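Local atomic coordinates of putative branched-chain amino acid ABC transporter (Rhodospirillum rubrum ATCC 11170, PDB entry 3HUT), a protein that probably binds branched-chain or related amino acids outside the cytoplasmic membrane and hands them to an ABC transporter for uptake. Residues Leu32-Ala37 / Val260-Ser265; Asp58-Ile63 / Ser82-Ala87; Ala66-Pro71 / Glu95-Leu100; Ala250-Ala255 / Thr336-Arg341; Ala266-Thr269 / Ile274-Leu277. All blocks are in the same frame, centred on the assembly; numbering follows the deposited sequence.

Overall arrangement
Interactions 1, 2, 3 and 5 all belong to the lobe built on the parallel sheet, whereas interaction 4 lies where the chain passes between the two lobes. Interactions 2 and 3 sit on one face of that sheet and share helix 57-69; interactions 1 and 5 lie on the opposite face, share helix 258-271 and have centres about 11 Å apart. Interaction 2 packs buried Ala60 on buried Val84; interaction 3 sets buried Met97 beside Val68, which rests on the aliphatic part of exposed Glu95. Interaction 4 packs buried Val252 and Leu338, interaction 5 a proline over a tyrosine ring. Interaction 1, the thinnest at 96 Å², hangs on one arginine. Water bridges interactions 2, 4 and 5.

Interaction 1: residues Leu32-Ala37 / Val260-Ser265; sequences LDRFNA and VVEFVS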
# COMPACT_ATOMS: atom_id res chain seq x y z
N LEU A 32 -19.55 -1.14 -0.45
CA LEU A 32 -20.70 -0.78 -1.27
C LEU A 32 -22.00 -0.93 -0.48
O LEU A 32 -22.84 -0.02 -0.48
CB LEU A 32 -20.76 -1.66 -2.52
CG LEU A 32 -21.84 -1.28 -3.53
CD1 LEU A 32 -21.54 0.10 -4.11
CD2 LEU A 32 -21.90 -2.32 -4.64
N ASP A 33 -22.16 -2.06 0.19
CA ASP A 33 -23.37 -2.27 0.96
C ASP A 33 -23.55 -1.17 2.01
O ASP A 33 -24.66 -0.65 2.18
CB ASP A 33 -23.36 -3.65 1.62
CG ASP A 33 -23.61 -4.77 0.63
OD1 ASP A 33 -23.95 -4.48 -0.54
OD2 ASP A 33 -23.48 -5.95 1.02
N ARG A 34 -22.47 -0.80 2.69
CA ARG A 34 -22.56 0.26 3.70
C ARG A 34 -22.95 1.58 3.06
O ARG A 34 -23.83 2.29 3.56
CB ARG A 34 -21.23 0.44 4.44
CG ARG A 34 -20.76 -0.78 5.18
CD ARG A 34 -19.67 -0.42 6.18
NE ARG A 34 -18.86 -1.59 6.53
CZ ARG A 34 -17.91 -1.59 7.46
NH1 ARG A 34 -17.64 -0.49 8.16
NH2 ARG A 34 -17.20 -2.69 7.68
N PHE A 35 -22.29 1.91 1.96
CA PHE A 35 -22.56 3.15 1.24
C PHE A 35 -24.03 3.24 0.84
O PHE A 35 -24.70 4.24 1.13
CB PHE A 35 -21.67 3.22 -0.02
CG PHE A 35 -21.76 4.53 -0.75
CD1 PHE A 35 -21.11 5.66 -0.27
CD2 PHE A 35 -22.50 4.63 -1.93
CE1 PHE A 35 -21.19 6.87 -0.96
CE2 PHE A 35 -22.59 5.83 -2.61
CZ PHE A 35 -21.93 6.96 -2.13
N ASN A 36 -24.54 2.22 0.17
CA ASN A 36 -25.93 2.23 -0.26
C ASN A 36 -26.87 2.26 0.94
O ASN A 36 -27.90 2.94 0.91
CB ASN A 36 -26.24 1.02 -1.14
CG ASN A 36 -25.60 1.12 -2.51
OD1 ASN A 36 -25.57 2.20 -3.11
ND2 ASN A 36 -25.11 0.00 -3.03
N ALA A 37 -26.51 1.55 2.00
CA ALA A 37 -27.32 1.52 3.21
C ALA A 37 -27.41 2.92 3.80
O ALA A 37 -28.41 3.28 4.42
CB ALA A 37 -26.72 0.56 4.22
N VAL A 260 -10.29 1.64 11.93
CA VAL A 260 -9.68 0.41 11.43
C VAL A 260 -10.30 -0.90 11.95
O VAL A 260 -10.64 -1.77 11.16
CB VAL A 260 -8.16 0.40 11.73
CG1 VAL A 260 -7.51 -0.83 11.11
CG2 VAL A 260 -7.52 1.67 11.19
N VAL A 261 -10.44 -1.04 13.26
CA VAL A 261 -10.99 -2.28 13.82
C VAL A 261 -12.42 -2.57 13.40
O VAL A 261 -12.83 -3.72 13.33
CB VAL A 261 -10.93 -2.30 15.38
CG1 VAL A 261 -11.48 -3.62 15.92
CG2 VAL A 261 -9.50 -2.07 15.84
N GLU A 262 -13.19 -1.52 13.12
CA GLU A 262 -14.57 -1.71 12.69
C GLU A 262 -14.57 -2.47 11.36
O GLU A 262 -15.43 -3.32 11.12
CB GLU A 262 -15.27 -0.36 12.52
CG GLU A 262 -16.75 -0.48 12.21
CD GLU A 262 -17.52 -1.24 13.28
OE1 GLU A 262 -16.91 -1.59 14.32
OE2 GLU A 262 -18.73 -1.49 13.09
N PHE A 263 -13.61 -2.14 10.50
CA PHE A 263 -13.48 -2.83 9.23
C PHE A 263 -12.97 -4.24 9.49
O PHE A 263 -13.49 -5.22 8.96
CB PHE A 263 -12.48 -2.10 8.32
CG PHE A 263 -11.94 -2.96 7.21
CD1 PHE A 263 -12.76 -3.40 6.18
CD2 PHE A 263 -10.59 -3.34 7.20
CE1 PHE A 263 -12.27 -4.21 5.15
CE2 PHE A 263 -10.08 -4.14 6.17
CZ PHE A 263 -10.92 -4.57 5.15
N VAL A 264 -11.93 -4.33 10.32
CA VAL A 264 -11.34 -5.62 10.65
C VAL A 264 -12.40 -6.55 11.24
O VAL A 264 -12.50 -7.71 10.83
CB VAL A 264 -10.17 -5.46 11.65
CG1 VAL A 264 -9.62 -6.83 12.05
CG2 VAL A 264 -9.07 -4.62 11.02
N SER A 265 -13.19 -6.03 12.18
CA SER A 265 -14.25 -6.80 12.83
C SER A 265 -15.34 -7.22 11.84
O SER A 265 -15.73 -8.39 11.78
CB SER A 265 -14.87 -5.97 13.96
OG SER A 265 -15.97 -6.65 14.55
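Arg34 reaches across from helix 18-37 to touch Glu262 and Phe263 on helix 258-271, joining two outer helices of one lobe of the type I periplasmic binding protein fold. The helices are well separated here, with the CA atoms of Arg34 and Phe263 11.1 Å apart, and a long side chain suits such a gap. With chi1 at -61° its CG lies anti to the carbonyl carbon, and from CG to NE the chain runs extended, so that the guanidinium arrives at the far helix end-on. It meets backbone there: at the guanidinium edge, close to its plane, NH2 stands 3.9 Å from the carbonyl O of Glu262 and 4.0 Å from CA of Phe263. The first of these is too long for a hydrogen bond, and the contact is one of van der Waals touch.

The side chain of Glu262 passes Arg34 at a slant, bent at chi2, and offers CG at 4.1 Å from NH1. Its carboxylate plane is turned 77° from the guanidinium. Phe263 contributes mainly its backbone to Arg34; its ring is directed elsewhere, stacking on Tyr283 of helix 277-296. That same helix underlies both partners, since Leu32 and Phe35 pack on its Leu290 and Arg34 also touches Tyr283. The opposite charges of Arg34 and Glu262 are neighbours without pairing, and any attraction is probably long-range, because NH1 of Arg34 and OE2 of Glu262 are still 5.1 Å apart.

Interaction 2: residues Asp58-Ile63 / Ser82-Ala87; sequences DQARTI and STVSMA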
# COMPACT_ATOMS: atom_id res chain seq x y z
N ASP A 58 -4.08 -8.31 -22.42
CA ASP A 58 -5.01 -8.29 -23.53
C ASP A 58 -6.46 -8.37 -23.08
O ASP A 58 -7.34 -7.75 -23.67
CB ASP A 58 -4.71 -9.43 -24.51
CG ASP A 58 -3.38 -9.25 -25.22
OD1 ASP A 58 -3.11 -8.12 -25.68
OD2 ASP A 58 -2.62 -10.23 -25.32
N GLN A 59 -6.72 -9.15 -22.03
CA GLN A 59 -8.08 -9.28 -21.53
C GLN A 59 -8.52 -7.95 -20.90
O GLN A 59 -9.66 -7.52 -21.06
CB GLN A 59 -8.16 -10.39 -20.48
CG GLN A 59 -9.57 -10.69 -19.99
CD GLN A 59 -10.52 -11.05 -21.12
OE1 GLN A 59 -11.33 -10.23 -21.55
NE2 GLN A 59 -10.41 -12.27 -21.63
N ALA A 60 -7.58 -7.30 -20.21
CA ALA A 60 -7.85 -6.02 -19.57
C ALA A 60 -8.19 -4.97 -20.62
O ALA A 60 -9.02 -4.08 -20.38
CB ALA A 60 -6.64 -5.59 -18.76
N ARG A 61 -7.56 -5.07 -21.78
CA ARG A 61 -7.82 -4.11 -22.85
C ARG A 61 -9.23 -4.25 -23.41
O ARG A 61 -9.90 -3.25 -23.67
CB ARG A 61 -6.78 -4.26 -23.96
CG ARG A 61 -5.38 -3.84 -23.54
CD ARG A 61 -4.42 -3.78 -24.72
NE ARG A 61 -3.07 -3.46 -24.29
CZ ARG A 61 -2.12 -4.36 -24.04
NH1 ARG A 61 -2.37 -5.66 -24.21
NH2 ARG A 61 -0.93 -3.97 -23.63
N THR A 62 -9.70 -5.48 -23.61
CA THR A 62 -11.04 -5.62 -24.14
C THR A 62 -12.04 -5.24 -23.05
O THR A 62 -13.10 -4.70 -23.34
CB THR A 62 -11.32 -7.05 -24.71
OG1 THR A 62 -12.42 -7.66 -24.03
CG2 THR A 62 -10.09 -7.92 -24.60
N ILE A 63 -11.68 -5.48 -21.79
CA ILE A 63 -12.56 -5.10 -20.69
C ILE A 63 -12.70 -3.57 -20.67
O ILE A 63 -13.81 -3.04 -20.52
CB ILE A 63 -12.00 -5.53 -19.32
CG1 ILE A 63 -11.99 -7.06 -19.21
CG2 ILE A 63 -12.82 -4.92 -18.19
CD1 ILE A 63 -13.36 -7.69 -19.32
N SER A 82 0.31 -3.76 -11.59
CA SER A 82 0.64 -2.49 -12.23
C SER A 82 0.60 -2.68 -13.74
O SER A 82 0.04 -1.86 -14.47
CB SER A 82 2.03 -2.02 -11.78
OG SER A 82 1.98 -1.50 -10.47
N THR A 83 1.19 -3.78 -14.22
CA THR A 83 1.23 -4.06 -15.65
C THR A 83 -0.15 -4.08 -16.29
O THR A 83 -0.37 -3.46 -17.33
CB THR A 83 1.90 -5.41 -15.95
OG1 THR A 83 3.26 -5.37 -15.51
CG2 THR A 83 1.88 -5.70 -17.44
N VAL A 84 -1.09 -4.79 -15.68
CA VAL A 84 -2.43 -4.88 -16.23
C VAL A 84 -3.18 -3.56 -16.04
O VAL A 84 -3.93 -3.14 -16.92
CB VAL A 84 -3.21 -6.05 -15.58
CG1 VAL A 84 -4.63 -6.09 -16.09
CG2 VAL A 84 -2.50 -7.36 -15.90
N SER A 85 -2.96 -2.91 -14.91
CA SER A 85 -3.63 -1.64 -14.66
C SER A 85 -3.20 -0.62 -15.70
O SER A 85 -4.00 0.19 -16.16
CB SER A 85 -3.29 -1.13 -13.25
OG SER A 85 -3.83 -1.99 -12.27
N MSE A 86 -1.93 -0.66 -16.08
CA MSE A 86 -1.41 0.27 -17.08
C MSE A 86 -1.93 -0.05 -18.48
O MSE A 86 -2.26 0.86 -19.23
CB MSE A 86 0.11 0.26 -17.04
CG MSE A 86 0.67 0.79 -15.73
SE MSE A 86 2.59 0.68 -15.59
CE MSE A 86 3.08 2.05 -16.85
N ALA A 87 -2.00 -1.33 -18.81
CA ALA A 87 -2.51 -1.75 -20.12
C ALA A 87 -3.92 -1.17 -20.31
O ALA A 87 -4.22 -0.58 -21.35
CB ALA A 87 -2.55 -3.26 -20.20
O HOH W 1 -2.94 -0.83 -23.56
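Ala60 and Val84 make the tight part of this contact, where helices 57-69 and 82-95 lie side by side on one face of the parallel sheet. The methyl CB of Ala60 is only 3.4 Å from CG1 of Val84, closer than ordinary van der Waals contact, and a small residue is what lets the helices come so near: the CA atoms of this pair are 6.5 Å apart. Both residues are buried, with Ala60 also resting on Glu10 of strand 5-11.

Toward solvent the contact changes character. Arg61 lays one face of its guanidinium over Ala87, whose CB stands 3.7 Å above the plane and toward its rim. A chi4 of 96° twists the flat group out of line with the extended chain and turns that face to the methyl. In the same plane, at the edge, NH1 forms a salt bridge of 3.0 Å to OD1 of Asp58, one helical turn back. NE gives its hydrogen at 2.7 Å to a water, which in turn donates to the carbonyl O of Ala87. Salt bridge and water probably hold the guanidinium's rotation. Between these two segments the polar link runs only through that water, while the inner contact is carbon on carbon.

Interaction 3: residues Ala66-Pro71 / Glu95-Leu100; sequences AFVDDP and EGMPQL
Val68 straddles the side chain of Glu95 near the ends of helices 57-69 and 82-95, successive helices in the beta-alpha-beta units of a Rossmann-like lobe. The two side chains cross at about a right angle. CG1 of Val68, anti to the backbone N at a chi1 of 168°, lies 3.7 Å from CG of Glu95, and CG2 is 3.8 Å from CB, so the glutamate lends its aliphatic part to the contact. Replacing Val68 with a glycine would probably leave a gap beside CB and CG of Glu95 and free that chain to swing.

Deeper in, Met97, present as selenomethionine, sets its methyl CE against helix backbone, 3.4 Å from the carbonyl O of Phe67; CE is also 4.2 Å from CB of Phe67 and 3.9 Å from CA of Val68. A flexible, unbranched chain suits this task: bends at chi2 (74°) and chi3 (84°) fold it back against the helix.

Between Glu95 and Met97, Gly96 ends helix 82-95 with a positive phi, which suits a glycine, and the chain turns there toward strand 99-101. Around this shell, Tyr92 touches Phe67, Val68 and Met97. Arg302 packs on Met97 and Pro98, and its NH2 is hydrogen-bonded to the carbonyl O of Val68.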
# COMPACT_ATOMS: atom_id res chain seq x y z
N ALA A 66 -14.91 -2.27 -23.33
CA ALA A 66 -16.28 -2.57 -22.95
C ALA A 66 -16.87 -1.56 -21.97
O ALA A 66 -17.99 -1.09 -22.15
CB ALA A 66 -16.36 -3.99 -22.36
N PHE A 67 -16.11 -1.23 -20.92
CA PHE A 67 -16.58 -0.25 -19.94
C PHE A 67 -16.74 1.12 -20.58
O PHE A 67 -17.69 1.85 -20.28
CB PHE A 67 -15.60 -0.13 -18.77
CG PHE A 67 -15.63 -1.29 -17.81
CD1 PHE A 67 -16.80 -2.02 -17.60
CD2 PHE A 67 -14.50 -1.62 -17.07
CE1 PHE A 67 -16.84 -3.05 -16.66
CE2 PHE A 67 -14.53 -2.65 -16.13
CZ PHE A 67 -15.70 -3.37 -15.92
N VAL A 68 -15.80 1.49 -21.44
CA VAL A 68 -15.83 2.78 -22.12
C VAL A 68 -17.08 2.88 -23.00
O VAL A 68 -17.74 3.92 -23.05
CB VAL A 68 -14.56 2.98 -22.98
CG1 VAL A 68 -14.72 4.19 -23.91
CG2 VAL A 68 -13.35 3.18 -22.07
N ASP A 69 -17.41 1.78 -23.67
CA ASP A 69 -18.56 1.72 -24.55
C ASP A 69 -19.91 1.70 -23.84
O ASP A 69 -20.95 1.88 -24.48
CB ASP A 69 -18.45 0.50 -25.47
CG ASP A 69 -17.86 0.85 -26.82
OD1 ASP A 69 -18.51 1.60 -27.58
OD2 ASP A 69 -16.74 0.38 -27.12
N ASP A 70 -19.91 1.46 -22.53
CA ASP A 70 -21.16 1.45 -21.77
C ASP A 70 -21.30 2.80 -21.09
O ASP A 70 -20.69 3.05 -20.05
CB ASP A 70 -21.15 0.34 -20.72
CG ASP A 70 -22.49 0.20 -20.01
OD1 ASP A 70 -23.27 1.18 -20.01
OD2 ASP A 70 -22.76 -0.88 -19.45
N PRO A 71 -22.13 3.70 -21.65
CA PRO A 71 -22.35 5.03 -21.09
C PRO A 71 -22.75 5.08 -19.61
O PRO A 71 -22.61 6.12 -18.97
CB PRO A 71 -23.43 5.62 -22.01
CG PRO A 71 -24.19 4.41 -22.43
CD PRO A 71 -23.08 3.44 -22.75
N GLU A 95 -9.65 7.62 -23.53
CA GLU A 95 -11.10 7.73 -23.63
C GLU A 95 -11.77 8.65 -22.61
O GLU A 95 -12.94 9.00 -22.76
CB GLU A 95 -11.74 6.34 -23.55
CG GLU A 95 -11.36 5.40 -24.69
CD GLU A 95 -11.72 5.97 -26.06
OE1 GLU A 95 -12.77 6.64 -26.16
OE2 GLU A 95 -10.96 5.73 -27.02
N GLY A 96 -11.04 9.03 -21.57
CA GLY A 96 -11.62 9.91 -20.56
C GLY A 96 -12.43 9.20 -19.50
O GLY A 96 -13.53 9.62 -19.14
N MSE A 97 -11.89 8.09 -19.00
CA MSE A 97 -12.54 7.31 -17.96
C MSE A 97 -11.65 7.34 -16.72
O MSE A 97 -10.49 6.96 -16.79
CB MSE A 97 -12.71 5.86 -18.41
CG MSE A 97 -13.26 4.91 -17.35
SE MSE A 97 -15.14 5.15 -17.01
CE MSE A 97 -15.85 4.05 -18.45
N PRO A 98 -12.18 7.80 -15.58
CA PRO A 98 -11.36 7.84 -14.36
C PRO A 98 -11.12 6.41 -13.86
O PRO A 98 -12.06 5.61 -13.78
CB PRO A 98 -12.20 8.68 -13.41
CG PRO A 98 -13.60 8.35 -13.81
CD PRO A 98 -13.52 8.35 -15.32
N GLN A 99 -9.88 6.10 -13.51
CA GLN A 99 -9.52 4.76 -13.04
C GLN A 99 -8.85 4.80 -11.67
O GLN A 99 -7.93 5.58 -11.44
CB GLN A 99 -8.57 4.09 -14.05
CG GLN A 99 -7.86 2.82 -13.54
CD GLN A 99 -6.81 2.27 -14.50
OE1 GLN A 99 -6.24 3.00 -15.31
NE2 GLN A 99 -6.54 0.98 -14.40
N LEU A 100 -9.32 3.97 -10.75
CA LEU A 100 -8.73 3.91 -9.42
C LEU A 100 -8.27 2.49 -9.12
O LEU A 100 -9.09 1.61 -8.89
CB LEU A 100 -9.72 4.38 -8.35
CG LEU A 100 -9.25 4.22 -6.89
CD1 LEU A 100 -7.90 4.88 -6.71
CD2 LEU A 100 -10.27 4.83 -5.93

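Interaction 4: residues Ala250-Ala255 / Thr336-Arg341; sequences AFVLGA and TRLVVR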
# COMPACT_ATOMS: atom_id res chain seq x y z
N ALA A 250 0.75 1.18 6.47
CA ALA A 250 -0.53 1.83 6.20
C ALA A 250 -1.66 1.14 6.97
O ALA A 250 -2.30 1.75 7.82
CB ALA A 250 -0.81 1.81 4.70
N PHE A 251 -1.89 -0.13 6.66
CA PHE A 251 -2.93 -0.92 7.31
C PHE A 251 -2.40 -1.64 8.55
O PHE A 251 -1.43 -2.39 8.47
CB PHE A 251 -3.50 -1.94 6.33
CG PHE A 251 -4.54 -2.86 6.92
CD1 PHE A 251 -5.67 -2.34 7.53
CD2 PHE A 251 -4.39 -4.24 6.85
CE1 PHE A 251 -6.65 -3.19 8.06
CE2 PHE A 251 -5.35 -5.10 7.37
CZ PHE A 251 -6.49 -4.57 7.98
N VAL A 252 -3.04 -1.42 9.69
CA VAL A 252 -2.62 -2.08 10.93
C VAL A 252 -3.74 -3.00 11.39
O VAL A 252 -4.81 -2.54 11.80
CB VAL A 252 -2.32 -1.05 12.04
CG1 VAL A 252 -1.80 -1.77 13.28
CG2 VAL A 252 -1.30 -0.04 11.54
N LEU A 253 -3.49 -4.30 11.33
CA LEU A 253 -4.50 -5.27 11.72
C LEU A 253 -4.91 -5.14 13.19
O LEU A 253 -6.10 -5.09 13.50
CB LEU A 253 -3.99 -6.69 11.47
CG LEU A 253 -5.05 -7.78 11.43
CD1 LEU A 253 -5.94 -7.57 10.20
CD2 LEU A 253 -4.39 -9.15 11.37
N GLY A 254 -3.92 -5.08 14.07
CA GLY A 254 -4.20 -4.96 15.50
C GLY A 254 -4.30 -3.52 15.95
O GLY A 254 -3.84 -3.16 17.03
N ALA A 255 -4.92 -2.69 15.11
CA ALA A 255 -5.09 -1.28 15.42
C ALA A 255 -6.08 -1.08 16.55
O ALA A 255 -6.83 -1.99 16.89
CB ALA A 255 -5.58 -0.53 14.18
N THR A 336 1.25 4.45 10.29
CA THR A 336 1.17 4.17 11.72
C THR A 336 2.47 3.52 12.18
O THR A 336 2.87 2.48 11.66
CB THR A 336 -0.02 3.23 12.03
OG1 THR A 336 -1.24 3.85 11.61
CG2 THR A 336 -0.09 2.92 13.52
N ARG A 337 3.13 4.14 13.16
CA ARG A 337 4.40 3.62 13.68
C ARG A 337 4.17 2.52 14.69
O ARG A 337 3.35 2.66 15.61
CB ARG A 337 5.20 4.75 14.33
CG ARG A 337 5.60 5.86 13.36
CD ARG A 337 6.25 7.02 14.11
NE ARG A 337 6.73 8.07 13.22
CZ ARG A 337 7.33 9.18 13.64
NH1 ARG A 337 7.51 9.39 14.94
NH2 ARG A 337 7.75 10.09 12.77
N LEU A 338 4.90 1.42 14.53
CA LEU A 338 4.76 0.26 15.40
C LEU A 338 6.10 -0.20 15.96
O LEU A 338 7.16 0.18 15.46
CB LEU A 338 4.15 -0.90 14.62
CG LEU A 338 2.87 -0.64 13.82
CD1 LEU A 338 2.60 -1.82 12.89
CD2 LEU A 338 1.69 -0.44 14.77
N VAL A 339 6.04 -1.01 17.01
CA VAL A 339 7.24 -1.59 17.60
C VAL A 339 6.86 -3.00 18.01
O VAL A 339 5.72 -3.25 18.42
CB VAL A 339 7.73 -0.80 18.86
CG1 VAL A 339 6.72 -0.91 19.99
CG2 VAL A 339 9.09 -1.33 19.31
N VAL A 340 7.80 -3.92 17.86
CA VAL A 340 7.56 -5.30 18.24
C VAL A 340 7.86 -5.40 19.73
O VAL A 340 8.98 -5.14 20.15
CB VAL A 340 8.50 -6.27 17.50
CG1 VAL A 340 8.26 -7.70 17.99
CG2 VAL A 340 8.28 -6.17 15.99
N ARG A 341 6.86 -5.74 20.53
CA ARG A 341 7.08 -5.86 21.96
C ARG A 341 6.25 -7.02 22.49
O ARG A 341 5.05 -7.11 22.24
CB ARG A 341 6.71 -4.57 22.69
CG ARG A 341 7.29 -4.48 24.10
CD ARG A 341 8.82 -4.54 24.07
NE ARG A 341 9.42 -3.33 23.50
CZ ARG A 341 10.71 -3.21 23.20
NH1 ARG A 341 11.55 -4.22 23.41
NH2 ARG A 341 11.18 -2.07 22.70
O HOH W 2 -1.76 4.16 8.86
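Val252 fits its two methyl groups against Thr336 and Leu338, alternate residues on one side of strand 331-341. With chi1 at -176°, CG1 stands anti to the backbone N and CG2 beside that N, anti to the carbonyl carbon, and the branches divide the work. CG2 meets Thr336 obliquely, 3.5 Å from its CB and 3.8 Å from its CG2. CG1 faces Leu338 tip to tip, at 4.0 Å from CD2; a chi1 of -51° sets CG of Leu338 beside its own backbone N, with CD2 directed at the valine. A beta-branched residue serves well here because one short side chain can touch two neighbours.

Thr336 has to face both ways. Its chi1 of -60° sets the methyl CG2 anti to the backbone N, where it packs on Val252, and puts OG1 beside that N, anti to the carbonyl carbon. There a water bridges the segments, lying 2.8 Å from OG1 of Thr336 and 2.7 Å from the carbonyl O of Ala250. No direct hydrogen bond joins the two segments.

The strand itself pairs antiparallel with strand 246-249, and the chain leaves that pairing as it enters 250-255. Phe251 turns away from the strand and packs on Phe263 and Val264 of helix 258-271. This passage from the sheet of one lobe to a helix of the other is consistent with one of the interlobe crossovers that form the hinge of type I periplasmic binding proteins.

Interaction 5: residues Ala266-Thr269 / Ile274-Leu277; sequences AYET and IPTL
Tyr267 lies against Pro275 across a helix-loop-helix corner, where the chain leaves helix 258-271 and turns back to begin helix 277-296 on one lobe of the type I periplasmic binding protein fold. Its CB points toward the loop; a chi1 of -164° sets CG nearly anti to the backbone N, and a chi2 of 96° turns one face of the ring to the proline. CG is 3.7 Å from CB of Pro275. At the next position CD2 comes closest, 3.6 Å from the same atom, and CE2 lies 3.7 Å from CA of Pro275. The result is a CH-pi contact: CB of Pro275 stands 3.8 Å from the ring centroid, 18° off the normal, as the two side chains slide past each other in opposite directions.

At the tip, OH of Tyr267 is 3.0 Å from a water that accepts a hydrogen bond from the backbone N of Thr276. The hydroxyl also has a weak hydrogen bond to Glu26 of helix 18-37, and the ring meets those of Phe263 and Tyr271. With an alanine in place of Tyr267, ring and hydroxyl go together, which is likely to leave Pro275 without its aromatic floor and the water at Thr276 without this partner.

Thr276 is the N-cap of helix 277-296, its OG1 hydrogen-bonded to N of Ala279, and Pro275, with no N-H to give and a restricted phi, suits the loop residue just before it. Glu268 also reaches the proline, crossing it at about a right angle with CG 3.9 Å from CD of Pro275.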
# COMPACT_ATOMS: atom_id res chain seq x y z
N ALA A 266 -15.84 -6.25 11.07
CA ALA A 266 -16.88 -6.52 10.08
C ALA A 266 -16.43 -7.58 9.08
O ALA A 266 -17.20 -8.48 8.72
CB ALA A 266 -17.26 -5.25 9.35
N TYR A 267 -15.19 -7.45 8.63
CA TYR A 267 -14.61 -8.36 7.64
C TYR A 267 -14.47 -9.79 8.15
O TYR A 267 -14.87 -10.74 7.47
CB TYR A 267 -13.24 -7.84 7.22
CG TYR A 267 -12.72 -8.48 5.95
CD1 TYR A 267 -12.90 -7.85 4.72
CD2 TYR A 267 -12.07 -9.71 5.98
CE1 TYR A 267 -12.44 -8.44 3.54
CE2 TYR A 267 -11.61 -10.31 4.81
CZ TYR A 267 -11.80 -9.66 3.59
OH TYR A 267 -11.33 -10.23 2.44
N GLU A 268 -13.89 -9.95 9.33
CA GLU A 268 -13.69 -11.27 9.92
C GLU A 268 -15.02 -11.94 10.21
O GLU A 268 -15.20 -13.14 9.98
CB GLU A 268 -12.86 -11.17 11.20
CG GLU A 268 -11.52 -10.49 11.00
CD GLU A 268 -10.63 -10.54 12.23
OE1 GLU A 268 -11.13 -10.25 13.34
OE2 GLU A 268 -9.43 -10.87 12.09
N THR A 269 -15.97 -11.15 10.70
CA THR A 269 -17.30 -11.66 11.02
C THR A 269 -18.02 -12.18 9.78
O THR A 269 -18.59 -13.27 9.78
CB THR A 269 -18.17 -10.57 11.67
OG1 THR A 269 -17.64 -10.25 12.96
CG2 THR A 269 -19.61 -11.03 11.80
N ILE A 274 -8.97 -13.17 8.42
CA ILE A 274 -8.35 -11.88 8.69
C ILE A 274 -8.13 -11.15 7.37
O ILE A 274 -7.64 -11.74 6.41
CB ILE A 274 -6.99 -12.03 9.43
CG1 ILE A 274 -6.05 -12.97 8.65
CG2 ILE A 274 -7.21 -12.59 10.82
CD1 ILE A 274 -5.22 -12.30 7.56
N PRO A 275 -8.51 -9.86 7.31
CA PRO A 275 -8.30 -9.14 6.05
C PRO A 275 -6.82 -8.90 5.83
O PRO A 275 -6.07 -8.67 6.78
CB PRO A 275 -9.06 -7.83 6.27
CG PRO A 275 -8.89 -7.60 7.75
CD PRO A 275 -9.12 -8.99 8.33
N THR A 276 -6.39 -8.96 4.57
CA THR A 276 -5.00 -8.73 4.23
C THR A 276 -4.84 -7.27 3.85
O THR A 276 -5.82 -6.52 3.78
CB THR A 276 -4.57 -9.58 3.02
OG1 THR A 276 -5.35 -9.20 1.88
CG2 THR A 276 -4.80 -11.07 3.30
N LEU A 277 -3.60 -6.85 3.58
CA LEU A 277 -3.34 -5.47 3.19
C LEU A 277 -4.01 -5.19 1.84
O LEU A 277 -4.45 -4.08 1.58
CB LEU A 277 -1.83 -5.22 3.12
CG LEU A 277 -1.00 -5.72 1.95
CD1 LEU A 277 -1.05 -4.72 0.80
CD2 LEU A 277 0.44 -5.90 2.40
O HOH W 3 -8.39 -10.55 3.09